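Local structure of chitinase (Thermococcus chitonophagus, 5XSW) at residues A208-E213 and G372-V378; S299-R304 and I331-Y336. The protein probably hydrolyses chitin as an endochitinase, this chain being the C-terminal part of a longer protein, with a beta-strand region and a glycan-binding helical region. One frame throughout, in Å; residues are numbered along the deposited sequence.

Interaction 1 of 2, residues A208-E213 and G372-V378; sequences ALAAKE and GGHVPTV. With NAG (2-acetamido-2-deoxy-beta-D-glucopyranose), chain C; NDG (2-acetamido-2-deoxy-alpha-D-glucopyranose), chain B.
One wall of the glycan pocket forms where Lys212 and Glu213, near the C-terminal end of helix 203-214, meet Gly372 and His374 at the start of helix 374-386. The segment axes approach to 9.5 Å at 133°. Lys212 runs between the second helix and the sugars: its CB rests on Val378 CG2, CG lies 3.7 Å above one face of the His374 ring in a CH-pi contact offset toward the rim, and CD passes Thr377 CG2. This path, bent at chi2, carries NZ to Gly372 O at 2.7 Å and to NDG O3 at 2.9 Å, while Asn174 OD1 accepts a further bond. His374 NE2 gives a hydrogen bond of 2.7 Å to Glu213 OE1, which lies close to the ring plane but is met from well above the carboxylate plane; the two planes stand 60° apart. Asp333 holds the other ring nitrogen, ND1, so both ends of the imidazole are fixed, and Leu209 CD1 comes to its edge, 3.4 Å from CE1. Glu213 binds NAG twice, OE2 receiving O4 and the backbone O receiving N2. Behind the lysine, a water makes a longer contact with Lys212 NZ, whose hydrogen it must share, and donates at 2.9 Å to Thr377 OG1, whose own hydrogen goes to Gly373 O at 2.7 Å.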
# COMPACT_ATOMS: atom_id res chain seq x y z
N ALA A 208 14.34 17.94 -6.32
CA ALA A 208 14.40 17.44 -7.67
C ALA A 208 13.22 16.49 -7.89
O ALA A 208 12.60 16.50 -8.97
CB ALA A 208 15.72 16.66 -7.90
N LEU A 209 12.95 15.68 -6.87
CA LEU A 209 11.92 14.65 -6.99
C LEU A 209 10.56 15.36 -7.15
O LEU A 209 9.77 15.02 -8.03
CB LEU A 209 11.92 13.74 -5.77
CG LEU A 209 10.84 12.59 -5.83
CD1 LEU A 209 10.98 11.67 -7.09
CD2 LEU A 209 10.92 11.76 -4.56
N ALA A 210 10.28 16.36 -6.31
CA ALA A 210 8.98 17.05 -6.40
C ALA A 210 8.84 17.77 -7.75
O ALA A 210 7.72 17.91 -8.28
CB ALA A 210 8.80 18.06 -5.24
N ALA A 211 9.96 18.29 -8.28
CA ALA A 211 9.89 19.04 -9.53
C ALA A 211 9.44 18.09 -10.69
O ALA A 211 8.56 18.41 -11.52
CB ALA A 211 11.25 19.69 -9.83
N LYS A 212 10.07 16.91 -10.73
CA LYS A 212 9.73 15.89 -11.75
C LYS A 212 8.29 15.41 -11.55
O LYS A 212 7.51 15.33 -12.54
CB LYS A 212 10.73 14.71 -11.67
CG LYS A 212 10.31 13.51 -12.56
CD LYS A 212 10.23 13.95 -14.04
CE LYS A 212 9.20 13.11 -14.79
NZ LYS A 212 8.95 13.53 -16.18
N GLU A 213 7.92 15.09 -10.32
CA GLU A 213 6.61 14.46 -10.06
C GLU A 213 5.44 15.38 -10.32
O GLU A 213 4.39 14.92 -10.82
CB GLU A 213 6.51 13.99 -8.61
CG GLU A 213 7.42 12.74 -8.35
CD GLU A 213 6.92 11.48 -9.03
OE1 GLU A 213 7.65 10.46 -8.88
OE2 GLU A 213 5.79 11.48 -9.62
N GLY A 372 8.65 8.84 -18.21
CA GLY A 372 8.83 10.28 -18.43
C GLY A 372 10.25 10.73 -18.10
O GLY A 372 10.46 11.84 -17.62
N GLY A 373 11.23 9.86 -18.32
CA GLY A 373 12.64 10.24 -18.09
C GLY A 373 12.89 10.54 -16.61
O GLY A 373 13.77 11.36 -16.28
N HIS A 374 12.18 9.82 -15.74
CA HIS A 374 12.18 10.11 -14.30
C HIS A 374 13.60 10.10 -13.71
O HIS A 374 14.01 11.05 -13.06
CB HIS A 374 11.30 9.07 -13.55
CG HIS A 374 10.91 9.50 -12.17
ND1 HIS A 374 11.80 9.48 -11.10
CD2 HIS A 374 9.71 9.91 -11.66
CE1 HIS A 374 11.17 9.82 -9.99
NE2 HIS A 374 9.90 10.11 -10.30
N VAL A 375 14.34 9.00 -13.91
CA VAL A 375 15.67 8.85 -13.29
C VAL A 375 16.70 9.91 -13.81
O VAL A 375 17.27 10.64 -13.01
CB VAL A 375 16.23 7.40 -13.46
CG1 VAL A 375 17.74 7.30 -13.02
CG2 VAL A 375 15.41 6.47 -12.58
N PRO A 376 16.90 10.01 -15.13
CA PRO A 376 17.86 11.04 -15.56
C PRO A 376 17.43 12.48 -15.16
O PRO A 376 18.27 13.31 -14.89
CB PRO A 376 17.88 10.92 -17.10
CG PRO A 376 16.55 10.21 -17.47
CD PRO A 376 16.36 9.24 -16.29
N THR A 377 16.14 12.78 -15.17
CA THR A 377 15.71 14.12 -14.74
C THR A 377 16.08 14.39 -13.28
O THR A 377 16.66 15.44 -12.96
CB THR A 377 14.17 14.30 -14.91
OG1 THR A 377 13.81 14.08 -16.28
CG2 THR A 377 13.69 15.72 -14.48
N VAL A 378 15.72 13.47 -12.39
CA VAL A 378 15.87 13.71 -10.96
C VAL A 378 17.38 13.77 -10.63
O VAL A 378 17.86 14.60 -9.86
CB VAL A 378 15.16 12.60 -10.15
CG1 VAL A 378 15.55 12.67 -8.67
CG2 VAL A 378 13.56 12.80 -10.27
C1 NAG C . 4.24 13.08 -13.70
C2 NAG C . 3.08 12.62 -12.91
C3 NAG C . 3.49 11.61 -11.85
C4 NAG C . 4.29 10.48 -12.41
C5 NAG C . 5.44 11.03 -13.14
C6 NAG C . 6.20 9.89 -13.77
C7 NAG C . 1.07 14.09 -12.40
C8 NAG C . 0.49 15.32 -11.67
N2 NAG C . 2.44 13.80 -12.27
O3 NAG C . 2.35 11.06 -11.14
O4 NAG C . 4.88 9.69 -11.36
O5 NAG C . 5.01 11.93 -14.22
O6 NAG C . 7.19 10.57 -14.53
O7 NAG C . 0.39 13.32 -13.09
C1 NDG B . 4.97 16.11 -18.05
C2 NDG B . 5.79 14.85 -17.79
C3 NDG B . 5.16 13.95 -16.78
C4 NDG B . 4.73 14.64 -15.50
C5 NDG B . 3.87 15.87 -15.83
C6 NDG B . 3.66 16.76 -14.62
C7 NDG B . 7.21 13.99 -19.66
C8 NDG B . 7.38 13.18 -21.00
O5 NDG B . 4.53 16.74 -16.77
O3 NDG B . 6.14 12.93 -16.47
O4 NDG B . 3.79 13.81 -14.82
O6 NDG B . 2.73 17.80 -14.92
O7 NDG B . 8.16 14.47 -19.07
N2 NDG B . 5.93 14.15 -19.06
O1 NDG B . 3.82 15.79 -18.70
O HOH W 1 11.36 15.31 -17.27

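Interaction 2 of 2, residues S299-R304 and I331-Y336; sequences SLTMER and IIDFGY
Glu303 presses its acid group onto the backbone of Ile332, Gly335 and Tyr336, and the tightest packing of this contact lies there. CG stands anti to the carbonyl carbon (chi1 -57°) and the chain beyond it is extended, which brings OE1 to 2.6 Å from Ile332 O; two oxygens this close suggest that the acid may hold a proton. The same OE1 lies 3.5 Å from Gly335 C, an approach made possible by the lack of a side chain on Gly335. OE2 drops beside Tyr336, 3.2 Å from its CA, and sits at the edge of the phenol ring near its plane. Next to the acid, Leu300 CD2 wedges between two side chains of the opposing helix, 3.6 Å from Ile332 CG2 and equally close to Tyr336 CD1, so that one methyl fills the notch between residues a helical turn apart. This is a helix-helix packing contact of helices 288-311 and 327-338 in the glycan-binding helical region, the segment axes 9.6 Å apart at closest approach and crossing at 117°. Phe205 and Leu206 of helix 203-214 also touch Leu300.

The ends of the contact are looser. At one, Ile332 CD1 reaches the neighbouring turn, 4.1 Å from Arg304 CB, while the extended arginine carries its guanidinium on to Glu328, Ile111 O and Tyr154. At the other end, where Tyr336 is partly exposed and a glycerol is bound nearby, Ser299 OG approaches the ring obliquely and hydrogen-bonds to Asn256 instead. Tyr336 has CG anti to its N (chi1 -177°), directing the ring past Leu300 and toward Ser299; beyond it, the phenol OH is hydrogen-bonded to Phe250 O.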
# COMPACT_ATOMS: atom_id res chain seq x y z
N SER A 299 9.28 7.11 2.60
CA SER A 299 9.05 6.18 1.50
C SER A 299 10.36 5.77 0.81
O SER A 299 10.57 4.60 0.46
CB SER A 299 8.11 6.83 0.45
OG SER A 299 7.70 5.83 -0.48
N LEU A 300 11.22 6.74 0.56
CA LEU A 300 12.54 6.50 -0.01
C LEU A 300 13.40 5.68 0.94
O LEU A 300 14.10 4.76 0.54
CB LEU A 300 13.21 7.82 -0.34
CG LEU A 300 12.55 8.60 -1.46
CD1 LEU A 300 12.88 10.08 -1.37
CD2 LEU A 300 12.96 8.03 -2.80
N THR A 301 13.31 6.00 2.22
CA THR A 301 14.05 5.32 3.25
C THR A 301 13.65 3.86 3.26
O THR A 301 14.49 2.99 3.42
CB THR A 301 13.81 5.95 4.62
OG1 THR A 301 14.40 7.25 4.65
CG2 THR A 301 14.39 5.10 5.73
N MET A 302 12.37 3.60 3.06
CA MET A 302 11.86 2.25 3.07
C MET A 302 12.53 1.42 1.99
O MET A 302 12.88 0.28 2.22
CB MET A 302 10.35 2.25 2.86
CG MET A 302 9.74 0.87 2.66
SD MET A 302 9.80 0.29 0.96
CE MET A 302 8.46 1.22 0.23
N GLU A 303 12.73 2.00 0.81
CA GLU A 303 13.37 1.25 -0.26
C GLU A 303 14.79 0.85 0.15
O GLU A 303 15.18 -0.29 -0.00
CB GLU A 303 13.45 2.09 -1.52
CG GLU A 303 12.14 2.63 -2.05
CD GLU A 303 12.34 3.58 -3.20
OE1 GLU A 303 13.24 3.32 -4.01
OE2 GLU A 303 11.62 4.58 -3.29
N ARG A 304 15.52 1.81 0.70
CA ARG A 304 16.90 1.58 1.11
C ARG A 304 16.99 0.55 2.21
O ARG A 304 17.82 -0.34 2.15
CB ARG A 304 17.54 2.89 1.55
CG ARG A 304 19.04 2.84 1.73
CD ARG A 304 19.65 4.22 1.63
NE ARG A 304 21.08 4.26 1.90
CZ ARG A 304 21.61 4.48 3.10
NH1 ARG A 304 20.83 4.64 4.15
NH2 ARG A 304 22.92 4.51 3.23
N ILE A 331 19.01 3.78 -8.43
CA ILE A 331 18.25 2.61 -7.98
C ILE A 331 17.08 3.08 -7.10
O ILE A 331 15.92 2.69 -7.27
CB ILE A 331 19.12 1.66 -7.20
CG1 ILE A 331 20.14 1.01 -8.16
CG2 ILE A 331 18.27 0.55 -6.53
CD1 ILE A 331 21.20 0.17 -7.47
N ILE A 332 17.40 3.93 -6.14
CA ILE A 332 16.38 4.40 -5.22
C ILE A 332 15.31 5.25 -5.98
O ILE A 332 14.12 5.08 -5.73
CB ILE A 332 16.99 5.25 -4.06
CG1 ILE A 332 17.84 4.41 -3.09
CG2 ILE A 332 15.89 5.95 -3.21
CD1 ILE A 332 17.18 3.12 -2.57
N ASP A 333 15.73 6.16 -6.86
CA ASP A 333 14.75 6.92 -7.63
C ASP A 333 13.92 6.01 -8.57
O ASP A 333 12.72 6.18 -8.73
CB ASP A 333 15.41 7.97 -8.50
CG ASP A 333 14.41 8.82 -9.20
OD1 ASP A 333 13.75 9.60 -8.49
OD2 ASP A 333 14.17 8.67 -10.43
N PHE A 334 14.57 5.07 -9.23
CA PHE A 334 13.81 4.13 -10.06
C PHE A 334 12.74 3.37 -9.26
O PHE A 334 11.60 3.23 -9.70
CB PHE A 334 14.80 3.14 -10.76
CG PHE A 334 14.11 2.08 -11.60
CD1 PHE A 334 13.53 2.41 -12.83
CD2 PHE A 334 14.02 0.80 -11.14
CE1 PHE A 334 12.90 1.43 -13.61
CE2 PHE A 334 13.43 -0.21 -11.90
CZ PHE A 334 12.86 0.11 -13.14
N GLY A 335 13.09 2.90 -8.07
CA GLY A 335 12.22 2.16 -7.18
C GLY A 335 11.06 3.07 -6.71
O GLY A 335 9.95 2.62 -6.37
N TYR A 336 11.34 4.36 -6.62
CA TYR A 336 10.29 5.31 -6.15
C TYR A 336 9.23 5.42 -7.20
O TYR A 336 8.02 5.38 -6.90
CB TYR A 336 10.87 6.69 -5.89
CG TYR A 336 9.81 7.65 -5.33
CD1 TYR A 336 9.57 7.72 -3.97
CD2 TYR A 336 9.11 8.49 -6.18
CE1 TYR A 336 8.63 8.61 -3.43
CE2 TYR A 336 8.14 9.38 -5.68
CZ TYR A 336 7.91 9.42 -4.32
OH TYR A 336 6.97 10.31 -3.82

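In the fold
From the N terminus the chain first builds the beta-strand region, ending at strand 98-104, and then enters the mainly helical region that holds both contacts. Helix 203-214 supplies the first half of interaction 1, and 158 residues pass before segment 372-378 closes that loop. Interaction 2 is nested inside it: helix 288-311 meets helix 327-338 after a short, mostly helical excursion of 26 residues. The two contacts lie about 13 Å apart, centre to centre, and touch directly. Asp333, on the face of its helix turned from interaction 2, packs against Val375 and Val378, and Tyr336 CE2 comes 3.4 Å from Glu213 OE1. Helix 327-338 therefore joins helix 288-311 to the pocket-lining pair.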